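PDB 4CCV: histidine-rich glycoprotein from Oryctolagus cuniculus, which binds heparin, heparan sulfate, heme, plasminogen, thrombospondin and divalent metal ions in plasma, acting as an adapter in coagulation, fibrinolysis and angiogenesis. Local coordinates for residues E41-V46 with Y54-S59; D80-V85 with P93-I98. One frame throughout, in Å; residues are numbered along the deposited sequence.

Contact 1: E41-V46 with Y54-S59; sequences ERVTRV and YYVDFS
Arg42 and Asp57 run side by side and point the same way from one face of the sheet, and the arginine takes the carboxylate side-on: NE of Arg42 and its NH2 each lie 2.9 Å from OD2 of Asp57, a salt bridge that puts two N-H groups on one oxygen. That oxygen sits in the guanidinium plane, while the carboxylate is turned 52° from it. CG of Arg42 stands anti to the backbone N (chi1 -179°), and the bend at chi3 (64°) turns the NE/NH2 edge toward the aspartate. The other carboxylate oxygen, OD1 of Asp57, pairs with Arg78, so the aspartate lies between two arginines and probably offsets both charges. A water 2.6 Å from Thr44 OG1 donates to Tyr55 O and, weakly, to Asp57 OD2. Beyond it, CG2 of Val46 meets the ring edge of Tyr55 at CE2, 3.7 Å away.

The two segments belong to the antiparallel hairpin 35-47/51-62 of the second cystatin domain. Glu41 and Arg42 together face Asp57 in a classic beta bulge: Asp57 O takes a 2.7 Å bond from Glu41 N and a weak one from Arg42 N. Glu41, its chain bent at chi2, reaches across to Ser59, whose OG donates to Glu41 OE2 at 2.7 Å, on the anti lone pair, and also bonds to Arg39 N.

On the opposite face, Arg45 lies alongside Tyr54, its CD 3.6 Å from Tyr54 OH; the long aliphatic stem suits a flat neighbour, while its charged end goes on to Asp6. Branched Val43 lies on the same face as Tyr54, with CG1 at the edge of the tyrosine ring and CG2 toward Val56.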
ATOM      1  N   GLU A  41       6.241   4.322   1.171  1.00 31.62           N
ATOM      2  CA  GLU A  41       6.669   5.554   0.507  1.00 34.04           C
ATOM      3  C   GLU A  41       6.301   6.850   1.235  1.00 31.86           C
ATOM      4  O   GLU A  41       7.058   7.817   1.188  1.00 31.71           O
ATOM      5  CB  GLU A  41       6.054   5.601  -0.915  1.00 35.90           C
ATOM      6  CG  GLU A  41       6.275   4.312  -1.712  1.00 37.75           C
ATOM      7  CD  GLU A  41       7.534   4.313  -2.546  1.00 40.01           C
ATOM      8  OE1 GLU A  41       8.020   5.423  -2.782  1.00 46.70           O
ATOM      9  OE2 GLU A  41       8.004   3.236  -3.020  1.00 39.42           O
ATOM     10  N   ARG A  42       5.186   6.841   1.949  1.00 30.78           N
ATOM     11  CA  ARG A  42       4.614   8.028   2.567  1.00 30.52           C
ATOM     12  C   ARG A  42       3.502   7.615   3.523  1.00 29.68           C
ATOM     13  O   ARG A  42       2.752   6.670   3.262  1.00 30.23           O
ATOM     14  CB  ARG A  42       4.073   8.959   1.445  1.00 31.14           C
ATOM     15  CG  ARG A  42       3.471  10.235   1.996  1.00 32.11           C
ATOM     16  CD  ARG A  42       3.102  11.224   0.920  1.00 32.89           C
ATOM     17  NE  ARG A  42       2.060  10.691   0.060  1.00 31.10           N
ATOM     18  CZ  ARG A  42       1.435  11.374  -0.876  1.00 31.95           C
ATOM     19  NH1 ARG A  42       1.736  12.641  -1.128  1.00 33.31           N
ATOM     20  NH2 ARG A  42       0.494  10.749  -1.567  1.00 33.11           N
ATOM     21  N   VAL A  43       3.370   8.313   4.641  1.00 30.04           N
ATOM     22  CA  VAL A  43       2.270   8.076   5.559  1.00 29.47           C
ATOM     23  C   VAL A  43       1.697   9.430   5.953  1.00 29.85           C
ATOM     24  O   VAL A  43       2.416  10.338   6.427  1.00 28.88           O
ATOM     25  CB  VAL A  43       2.707   7.366   6.833  1.00 30.85           C
ATOM     26  CG1 VAL A  43       1.565   7.231   7.854  1.00 30.86           C
ATOM     27  CG2 VAL A  43       3.372   6.010   6.531  1.00 32.08           C
ATOM     28  N   THR A  44       0.409   9.561   5.702  1.00 28.10           N
ATOM     29  CA  THR A  44      -0.359  10.778   5.989  1.00 29.13           C
ATOM     30  C   THR A  44      -1.326  10.482   7.123  1.00 29.27           C
ATOM     31  O   THR A  44      -1.873   9.387   7.174  1.00 30.50           O
ATOM     32  CB  THR A  44      -1.234  11.126   4.770  1.00 30.75           C
ATOM     33  OG1 THR A  44      -0.394  11.305   3.656  1.00 31.95           O
ATOM     34  CG2 THR A  44      -2.000  12.412   4.997  1.00 32.42           C
ATOM     35  N   ARG A  45      -1.419  11.384   8.089  1.00 28.99           N
ATOM     36  CA  ARG A  45      -2.298  11.205   9.258  1.00 29.19           C
ATOM     37  C   ARG A  45      -3.390  12.260   9.131  1.00 28.64           C
ATOM     38  O   ARG A  45      -3.130  13.435   8.883  1.00 28.71           O
ATOM     39  CB  ARG A  45      -1.569  11.380  10.567  1.00 30.58           C
ATOM     40  CG  ARG A  45      -2.473  11.305  11.824  1.00 32.90           C
ATOM     41  CD  ARG A  45      -1.600  11.269  13.062  1.00 35.71           C
ATOM     42  NE  ARG A  45      -0.915  12.544  13.136  1.00 39.31           N
ATOM     43  CZ  ARG A  45      -0.082  12.914  14.090  1.00 45.10           C
ATOM     44  NH1 ARG A  45       0.205  12.090  15.104  1.00 48.39           N
ATOM     45  NH2 ARG A  45       0.460  14.126  14.044  1.00 47.08           N
ATOM     46  N   VAL A  46      -4.633  11.849   9.283  1.00 29.70           N
ATOM     47  CA  VAL A  46      -5.735  12.803   9.338  1.00 29.37           C
ATOM     48  C   VAL A  46      -6.461  12.523  10.638  1.00 31.18           C
ATOM     49  O   VAL A  46      -6.862  11.387  10.883  1.00 30.46           O
ATOM     50  CB  VAL A  46      -6.679  12.630   8.167  1.00 29.79           C
ATOM     51  CG1 VAL A  46      -7.813  13.636   8.252  1.00 31.66           C
ATOM     52  CG2 VAL A  46      -5.941  12.800   6.834  1.00 30.14           C
ATOM     53  N   TYR A  54      -4.874   6.836   9.020  1.00 30.66           N
ATOM     54  CA  TYR A  54      -3.508   6.852   8.450  1.00 29.31           C
ATOM     55  C   TYR A  54      -3.596   6.310   7.064  1.00 27.81           C
ATOM     56  O   TYR A  54      -4.199   5.268   6.864  1.00 29.70           O
ATOM     57  CB  TYR A  54      -2.513   5.971   9.239  1.00 30.66           C
ATOM     58  CG  TYR A  54      -2.220   6.480  10.616  1.00 31.82           C
ATOM     59  CD1 TYR A  54      -3.076   6.181  11.658  1.00 33.90           C
ATOM     60  CD2 TYR A  54      -1.125   7.293  10.871  1.00 31.49           C
ATOM     61  CE1 TYR A  54      -2.844   6.658  12.939  1.00 35.82           C
ATOM     62  CE2 TYR A  54      -0.881   7.797  12.144  1.00 34.57           C
ATOM     63  CZ  TYR A  54      -1.740   7.449  13.186  1.00 35.72           C
ATOM     64  OH  TYR A  54      -1.575   7.920  14.455  1.00 39.71           O
ATOM     65  N   TYR A  55      -3.004   7.026   6.117  1.00 26.67           N
ATOM     66  CA  TYR A  55      -2.998   6.648   4.710  1.00 27.11           C
ATOM     67  C   TYR A  55      -1.580   6.235   4.413  1.00 27.26           C
ATOM     68  O   TYR A  55      -0.634   7.050   4.478  1.00 28.46           O
ATOM     69  CB  TYR A  55      -3.496   7.786   3.797  1.00 28.40           C
ATOM     70  CG  TYR A  55      -4.949   8.146   4.128  1.00 31.91           C
ATOM     71  CD1 TYR A  55      -6.015   7.466   3.543  1.00 33.10           C
ATOM     72  CD2 TYR A  55      -5.254   9.155   5.023  1.00 34.70           C
ATOM     73  CE1 TYR A  55      -7.342   7.806   3.852  1.00 34.93           C
ATOM     74  CE2 TYR A  55      -6.577   9.478   5.351  1.00 35.02           C
ATOM     75  CZ  TYR A  55      -7.615   8.819   4.739  1.00 34.69           C
ATOM     76  OH  TYR A  55      -8.946   9.108   5.091  1.00 36.41           O
ATOM     77  N   VAL A  56      -1.410   4.928   4.260  1.00 26.73           N
ATOM     78  CA  VAL A  56      -0.092   4.344   4.119  1.00 26.94           C
ATOM     79  C   VAL A  56       0.075   4.079   2.645  1.00 25.77           C
ATOM     80  O   VAL A  56      -0.627   3.218   2.137  1.00 26.25           O
ATOM     81  CB  VAL A  56       0.023   3.027   4.874  1.00 28.14           C
ATOM     82  CG1 VAL A  56       1.416   2.424   4.692  1.00 30.61           C
ATOM     83  CG2 VAL A  56      -0.227   3.261   6.354  1.00 29.79           C
ATOM     84  N   ASP A  57       1.005   4.793   1.987  1.00 24.76           N
ATOM     85  CA  ASP A  57       1.248   4.705   0.531  1.00 24.95           C
ATOM     86  C   ASP A  57       2.491   3.857   0.380  1.00 25.54           C
ATOM     87  O   ASP A  57       3.508   4.169   0.981  1.00 25.52           O
ATOM     88  CB  ASP A  57       1.524   6.069  -0.126  1.00 26.19           C
ATOM     89  CG  ASP A  57       0.327   7.027  -0.066  1.00 28.55           C
ATOM     90  OD1 ASP A  57      -0.765   6.489   0.034  1.00 28.88           O
ATOM     91  OD2 ASP A  57       0.459   8.273  -0.076  1.00 29.09           O
ATOM     92  N   PHE A  58       2.373   2.781  -0.374  1.00 25.85           N
ATOM     93  CA  PHE A  58       3.437   1.785  -0.479  1.00 27.09           C
ATOM     94  C   PHE A  58       3.594   1.231  -1.879  1.00 26.77           C
ATOM     95  O   PHE A  58       2.627   1.233  -2.661  1.00 26.05           O
ATOM     96  CB  PHE A  58       3.336   0.680   0.614  1.00 26.25           C
ATOM     97  CG  PHE A  58       2.130  -0.174   0.563  1.00 26.15           C
ATOM     98  CD1 PHE A  58       0.957   0.219   1.192  1.00 26.83           C
ATOM     99  CD2 PHE A  58       2.157  -1.404  -0.053  1.00 26.77           C
ATOM    100  CE1 PHE A  58      -0.142  -0.614   1.210  1.00 26.97           C
ATOM    101  CE2 PHE A  58       1.049  -2.226  -0.075  1.00 26.82           C
ATOM    102  CZ  PHE A  58      -0.098  -1.840   0.607  1.00 29.06           C
ATOM    103  N   SER A  59       4.840   0.839  -2.228  1.00 28.58           N
ATOM    104  CA  SER A  59       5.110   0.212  -3.499  1.00 27.80           C
ATOM    105  C   SER A  59       5.033  -1.279  -3.298  1.00 28.04           C
ATOM    106  O   SER A  59       5.257  -1.767  -2.183  1.00 28.36           O
ATOM    107  CB  SER A  59       6.482   0.605  -4.071  1.00 29.67           C
ATOM    108  OG  SER A  59       7.446   0.621  -3.072  1.00 30.26           O
TER
HETATM  109  O   HOH W   1       0.093   8.968   2.604  1.00 31.81           O

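Contact 2: D80-V85 with P93-I98; sequences DLSFDV and PEDVII
Asp80 N gives Ile97 O the shortest polar bond between these strands, 2.7 Å and nearly straight at 174°, and Ile97 N returns one to Asp80 O. Two residues on, Ser82 faces both Glu94 and Asp95 in a classic beta bulge: its N donates to Asp95 O, and its O accepts from Glu94 N at 2.8 Å, though that N-H is bent to 136°. Serine is small enough for Asp95 OD1 to lie 3.4 Å from Ser82 CB, and Arg51 bonds both Ser82 OG and Asp95 OD2.

Phe83 and Pro93 lie side by side, pointing the same way. CB of Pro93 stands over one face of the Phe83 ring, 3.9 Å from the centroid, in a CH-pi contact; a compact, rigid proline ring presents its C-H groups to an aromatic face. CG of Phe83 is anti to the carbonyl carbon (chi1 -70°), which brings the ring alongside Pro93. Next to it Leu81 CD2 packs on Val96 CG2 at 3.6 Å. At the hairpin end, a water accepts from Asp84 N and donates a hydrogen bond to Glu94 OE2, which probably eases the closeness of the Asp84 carboxylate.

The hairpin 73-84/95-104 forms one border of the cystatin sheet: strand 95-104 is outermost, strand 51-62 flanks 73-84 on its other side, and helix 15-27 meets Leu81 and Ile98.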
ATOM      1  N   ASP A  80      -5.931   2.733   3.801  1.00 28.88           N
ATOM      2  CA  ASP A  80      -6.521   3.689   4.707  1.00 29.46           C
ATOM      3  C   ASP A  80      -6.795   2.936   5.994  1.00 30.32           C
ATOM      4  O   ASP A  80      -7.736   2.136   6.029  1.00 30.69           O
ATOM      5  CB  ASP A  80      -7.814   4.256   4.142  1.00 34.38           C
ATOM      6  CG  ASP A  80      -8.655   5.011   5.208  1.00 41.04           C
ATOM      7  OD1 ASP A  80      -8.186   5.285   6.363  1.00 43.73           O
ATOM      8  OD2 ASP A  80      -9.821   5.297   4.895  1.00 47.04           O
ATOM      9  N   LEU A  81      -6.051   3.216   7.055  1.00 29.71           N
ATOM     10  CA  LEU A  81      -6.303   2.550   8.358  1.00 31.10           C
ATOM     11  C   LEU A  81      -7.048   3.519   9.287  1.00 30.83           C
ATOM     12  O   LEU A  81      -6.597   4.641   9.547  1.00 29.53           O
ATOM     13  CB  LEU A  81      -4.999   2.147   9.034  1.00 34.58           C
ATOM     14  CG  LEU A  81      -3.946   1.521   8.089  1.00 42.12           C
ATOM     15  CD1 LEU A  81      -2.511   1.611   8.637  1.00 48.88           C
ATOM     16  CD2 LEU A  81      -4.288   0.103   7.836  1.00 41.92           C
ATOM     17  N   SER A  82      -8.216   3.093   9.721  1.00 28.86           N
ATOM     18  CA  SER A  82      -9.044   3.914  10.547  1.00 34.04           C
ATOM     19  C   SER A  82      -9.019   3.416  11.988  1.00 32.59           C
ATOM     20  O   SER A  82      -9.328   2.255  12.275  1.00 33.54           O
ATOM     21  CB  SER A  82     -10.469   3.884   9.997  1.00 35.20           C
ATOM     22  OG  SER A  82     -11.256   4.758  10.734  1.00 42.53           O
ATOM     23  N   PHE A  83      -8.637   4.303  12.886  1.00 35.01           N
ATOM     24  CA  PHE A  83      -8.434   3.966  14.284  1.00 35.25           C
ATOM     25  C   PHE A  83      -9.364   4.741  15.208  1.00 39.17           C
ATOM     26  O   PHE A  83      -9.613   5.947  15.069  1.00 39.69           O
ATOM     27  CB  PHE A  83      -6.990   4.238  14.773  1.00 35.26           C
ATOM     28  CG  PHE A  83      -5.978   3.309  14.195  1.00 33.22           C
ATOM     29  CD1 PHE A  83      -5.674   2.104  14.832  1.00 31.67           C
ATOM     30  CD2 PHE A  83      -5.313   3.634  12.988  1.00 31.53           C
ATOM     31  CE1 PHE A  83      -4.743   1.240  14.284  1.00 30.41           C
ATOM     32  CE2 PHE A  83      -4.397   2.764  12.447  1.00 30.46           C
ATOM     33  CZ  PHE A  83      -4.093   1.581  13.098  1.00 31.47           C
ATOM     34  N   ASP A  84      -9.829   4.018  16.215  1.00 44.08           N
ATOM     35  CA  ASP A  84     -10.428   4.631  17.383  1.00 49.92           C
ATOM     36  C   ASP A  84      -9.480   5.728  17.878  1.00 51.95           C
ATOM     37  O   ASP A  84      -8.263   5.503  17.961  1.00 50.45           O
ATOM     38  CB  ASP A  84     -10.545   3.558  18.447  1.00 54.44           C
ATOM     39  CG  ASP A  84     -11.320   4.021  19.631  1.00 62.59           C
ATOM     40  OD1 ASP A  84     -10.934   5.040  20.251  1.00 69.03           O
ATOM     41  OD2 ASP A  84     -12.317   3.351  19.939  1.00 66.26           O
ATOM     42  N   VAL A  85      -9.984   6.907  18.199  1.00 55.55           N
ATOM     43  CA  VAL A  85      -9.070   7.935  18.743  1.00 61.02           C
ATOM     44  C   VAL A  85      -8.344   7.523  20.042  1.00 65.40           C
ATOM     45  O   VAL A  85      -7.366   8.163  20.407  1.00 67.04           O
ATOM     46  CB  VAL A  85      -9.762   9.285  18.968  1.00 65.70           C
ATOM     47  CG1 VAL A  85     -10.331   9.794  17.650  1.00 66.08           C
ATOM     48  CG2 VAL A  85     -10.839   9.178  20.049  1.00 70.13           C
ATOM     49  N   PRO A  93      -6.574  -1.518  13.757  1.00 31.17           N
ATOM     50  CA  PRO A  93      -7.560  -0.610  13.166  1.00 30.39           C
ATOM     51  C   PRO A  93      -8.975  -1.157  13.166  1.00 31.06           C
ATOM     52  O   PRO A  93      -9.179  -2.370  13.093  1.00 33.64           O
ATOM     53  CB  PRO A  93      -7.025  -0.378  11.748  1.00 30.06           C
ATOM     54  CG  PRO A  93      -6.241  -1.582  11.441  1.00 30.62           C
ATOM     55  CD  PRO A  93      -5.574  -1.988  12.769  1.00 30.95           C
ATOM     56  N   GLU A  94      -9.946  -0.259  13.326  1.00 31.29           N
ATOM     57  CA  GLU A  94     -11.353  -0.645  13.316  1.00 34.17           C
ATOM     58  C   GLU A  94     -11.725  -1.164  11.950  1.00 32.06           C
ATOM     59  O   GLU A  94     -12.568  -2.057  11.822  1.00 34.22           O
ATOM     60  CB  GLU A  94     -12.237   0.555  13.573  1.00 37.32           C
ATOM     61  CG  GLU A  94     -11.988   1.225  14.914  1.00 42.98           C
ATOM     62  CD  GLU A  94     -12.309   0.313  16.098  1.00 49.08           C
ATOM     63  OE1 GLU A  94     -13.438  -0.239  16.103  1.00 48.71           O
ATOM     64  OE2 GLU A  94     -11.440   0.142  17.009  1.00 52.05           O
ATOM     65  N   ASP A  95     -11.161  -0.521  10.933  1.00 31.40           N
ATOM     66  CA  ASP A  95     -11.302  -0.968   9.557  1.00 33.20           C
ATOM     67  C   ASP A  95     -10.216  -0.460   8.619  1.00 31.60           C
ATOM     68  O   ASP A  95      -9.504   0.462   8.933  1.00 31.66           O
ATOM     69  CB  ASP A  95     -12.685  -0.631   8.979  1.00 36.94           C
ATOM     70  CG  ASP A  95     -12.982   0.831   8.996  1.00 39.95           C
ATOM     71  OD1 ASP A  95     -12.249   1.566   8.345  1.00 41.56           O
ATOM     72  OD2 ASP A  95     -13.953   1.267   9.671  1.00 48.53           O
ATOM     73  N   VAL A  96     -10.123  -1.089   7.444  1.00 31.75           N
ATOM     74  CA  VAL A  96      -9.064  -0.811   6.489  1.00 30.64           C
ATOM     75  C   VAL A  96      -9.673  -0.819   5.090  1.00 29.61           C
ATOM     76  O   VAL A  96     -10.488  -1.697   4.766  1.00 29.72           O
ATOM     77  CB  VAL A  96      -7.958  -1.868   6.605  1.00 33.29           C
ATOM     78  CG1 VAL A  96      -6.856  -1.627   5.588  1.00 33.46           C
ATOM     79  CG2 VAL A  96      -7.325  -1.872   7.999  1.00 35.62           C
ATOM     80  N   ILE A  97      -9.312   0.177   4.270  1.00 28.41           N
ATOM     81  CA  ILE A  97      -9.668   0.218   2.871  1.00 29.73           C
ATOM     82  C   ILE A  97      -8.385   0.269   2.036  1.00 28.47           C
ATOM     83  O   ILE A  97      -7.515   1.103   2.307  1.00 29.07           O
ATOM     84  CB  ILE A  97     -10.525   1.458   2.578  1.00 33.12           C
ATOM     85  CG1 ILE A  97     -11.803   1.402   3.440  1.00 37.32           C
ATOM     86  CG2 ILE A  97     -10.838   1.531   1.085  1.00 35.61           C
ATOM     87  CD1 ILE A  97     -12.531   2.716   3.550  1.00 42.51           C
ATOM     88  N   ILE A  98      -8.260  -0.653   1.070  1.00 27.98           N
ATOM     89  CA  ILE A  98      -7.078  -0.706   0.220  0.50 28.17           C
ATOM     90  C   ILE A  98      -7.394  -0.753  -1.281  1.00 28.14           C
ATOM     91  O   ILE A  98      -8.275  -1.503  -1.755  1.00 27.33           O
ATOM     92  CB  ILE A  98      -6.157  -1.869   0.623  0.50 29.35           C
ATOM     93  CG1 ILE A  98      -5.103  -2.164  -0.455  0.50 29.65           C
ATOM     94  CG2 ILE A  98      -6.927  -3.126   0.946  0.50 30.53           C
ATOM     95  CD1 ILE A  98      -3.963  -2.887   0.183  0.50 30.64           C
TER
HETATM   96  O   HOH W   2      -9.014   1.023  16.533  1.00 42.25           O

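Both contacts are antiparallel hairpin pairings of the one cystatin sheet, joined through neighbouring strands 51-62 and 73-84. Contact 1 lies nearer the middle, its centre about 8 Å from the centre of the chain, with strands on both sides; contact 2, its centre about 13 Å from that point, includes the border strand 95-104. Each is partly buried and carries a bulge. Charge differs: contact 1 has a salt bridge between its own segments, whereas contact 2 has none and its acidic side chains bond to residues outside it, or to water. The two meet directly, Tyr54 O 2.8 Å from Leu81 N in a probable hydrogen bond, while Val56 packs on Leu81 and Tyr54 on Phe83.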